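PDB 1WZ8: enoyl-CoA hydratase from Thermus thermophilus, which probably catalyses the reversible hydration of the double bond of enoyl-CoA thioesters, as a hexameric member of the crotonase family. Local coordinates for residues A[78-83]-A[241-246]. Sequence-based numbering, arbitrary orientation.
Sequences EMRASH and LGFSGK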
# COMPACT_ATOMS: atom_id res chain seq x y z
N GLU A 78 21.02 25.85 -14.70
CA GLU A 78 21.59 25.89 -13.36
C GLU A 78 21.65 24.49 -12.77
O GLU A 78 22.66 24.09 -12.18
CB GLU A 78 20.74 26.78 -12.44
CG GLU A 78 21.19 26.71 -10.99
CD GLU A 78 20.27 27.43 -10.04
OE1 GLU A 78 19.04 27.25 -10.14
OE2 GLU A 78 20.77 28.17 -9.17
N MET A 79 20.56 23.75 -12.93
CA MET A 79 20.47 22.38 -12.44
C MET A 79 21.54 21.51 -13.09
O MET A 79 22.23 20.74 -12.43
CB MET A 79 19.09 21.80 -12.78
CG MET A 79 17.92 22.54 -12.16
SD MET A 79 16.34 21.98 -12.85
CE MET A 79 16.28 20.30 -12.26
N ARG A 80 21.67 21.65 -14.41
CA ARG A 80 22.64 20.89 -15.19
C ARG A 80 24.10 21.16 -14.86
O ARG A 80 24.96 20.30 -15.06
CB ARG A 80 22.42 21.16 -16.68
CG ARG A 80 21.74 20.04 -17.45
CD ARG A 80 21.53 20.44 -18.91
NE ARG A 80 22.74 21.00 -19.50
CZ ARG A 80 23.84 20.29 -19.76
NH1 ARG A 80 23.88 19.00 -19.48
NH2 ARG A 80 24.91 20.89 -20.28
N ALA A 81 24.39 22.36 -14.37
CA ALA A 81 25.77 22.74 -14.08
C ALA A 81 26.28 22.54 -12.66
O ALA A 81 27.48 22.71 -12.41
CB ALA A 81 25.97 24.20 -14.49
N SER A 82 25.41 22.17 -11.73
CA SER A 82 25.83 21.99 -10.35
C SER A 82 25.04 20.92 -9.59
O SER A 82 23.82 20.89 -9.64
CB SER A 82 25.71 23.32 -9.61
OG SER A 82 25.75 23.15 -8.20
N HIS A 83 25.76 20.04 -8.90
CA HIS A 83 25.12 19.01 -8.10
C HIS A 83 24.29 19.65 -7.01
O HIS A 83 23.18 19.23 -6.70
CB HIS A 83 26.21 18.14 -7.48
CG HIS A 83 25.60 17.18 -6.50
ND1 HIS A 83 25.26 15.90 -6.82
CD2 HIS A 83 25.28 17.40 -5.16
CE1 HIS A 83 24.75 15.37 -5.69
NE2 HIS A 83 24.75 16.24 -4.68
N LEU A 241 18.25 12.21 -12.55
CA LEU A 241 19.42 11.42 -12.92
C LEU A 241 19.67 11.66 -14.40
O LEU A 241 20.80 11.57 -14.88
CB LEU A 241 19.19 9.94 -12.66
CG LEU A 241 19.50 9.48 -11.23
CD1 LEU A 241 18.94 8.08 -10.99
CD2 LEU A 241 21.02 9.50 -11.03
N GLY A 242 18.61 11.99 -15.13
CA GLY A 242 18.73 12.23 -16.55
C GLY A 242 19.38 13.56 -16.91
O GLY A 242 19.73 13.79 -18.07
N PHE A 243 19.54 14.44 -15.93
CA PHE A 243 20.15 15.74 -16.20
C PHE A 243 21.62 15.66 -16.58
O PHE A 243 22.18 16.62 -17.13
CB PHE A 243 19.96 16.68 -15.00
CG PHE A 243 18.71 17.52 -15.10
CD1 PHE A 243 17.46 16.91 -15.14
CD2 PHE A 243 18.79 18.90 -15.21
CE1 PHE A 243 16.30 17.67 -15.29
CE2 PHE A 243 17.64 19.68 -15.36
CZ PHE A 243 16.40 19.06 -15.40
N SER A 244 22.25 14.52 -16.31
CA SER A 244 23.66 14.34 -16.67
C SER A 244 23.78 13.46 -17.91
O SER A 244 24.88 13.05 -18.29
CB SER A 244 24.41 13.69 -15.50
OG SER A 244 23.82 12.46 -15.12
N GLY A 245 22.64 13.19 -18.55
CA GLY A 245 22.64 12.37 -19.75
C GLY A 245 22.67 13.16 -21.04
O GLY A 245 22.38 14.35 -21.05
N LYS A 246 23.03 12.49 -22.13
CA LYS A 246 23.10 13.15 -23.43
C LYS A 246 21.72 13.46 -24.01
O LYS A 246 21.60 14.28 -24.93
CB LYS A 246 23.91 12.29 -24.41
CG LYS A 246 25.35 12.08 -23.96
CD LYS A 246 26.24 11.57 -25.09
CE LYS A 246 25.84 10.18 -25.56
NZ LYS A 246 26.80 9.67 -26.58
O HOH W 1 24.72 17.83 -15.86
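Met79 and Phe243 carry the apolar half of this junction, a clear case of a helix end meeting an interhelical turn through one aromatic ring and one water. The thioether reaches the ring obliquely, with Met79 CE 3.4 Å from Phe243 CZ. The sulfur follows as a Met-aromatic contact, Met79 SD standing 4.6 Å from the centroid of the Phe243 ring, 52° off its normal. Two torsions bring the thioether there: Met79 CG lies anti to its carbonyl carbon (chi1 -61°), and a bend at chi3 turns CE toward CZ and CE2 of Phe243. Closer to the backbone, Met79 CB packs 3.6 Å from Phe243 CE2, so CB, SD and CE of Met79 are spread along the CD2-CE2-CZ side of the Phe243 ring. Arg80 contributes its aliphatic stem, Arg80 CG lying 3.9 Å from Phe243 CD2.

In the crotonase fold seen here, the contact joins the C-terminal end of helix 73-81 to the turn linking helices 229-241 and 246-256. Leu86 of helix 83-102 and Leu248 of helix 246-256 also touch the Phe243 ring, which meets Phe240 as well. An alanine in place of Phe243 would probably open a gap beside Met79 and leave its sulfur and methyl without their aromatic partner.

The polar half runs through the backbone. One water donates to both carbonyls, 2.6 Å from Arg80 O and 3.1 Å from Phe243 O, and thereby links the segments where no direct hydrogen bond does. Phe243 O also lies at the edge of the Arg80 guanidinium, near its plane, though Arg80 NH1 remains 3.8 Å from it. Nearby, a hydrogen bond joins Ser244 OG and His83 ND1 of a second subunit, and the same pair recurs with the subunits exchanged, which places this corner of the chain at a subunit interface of the hexamer.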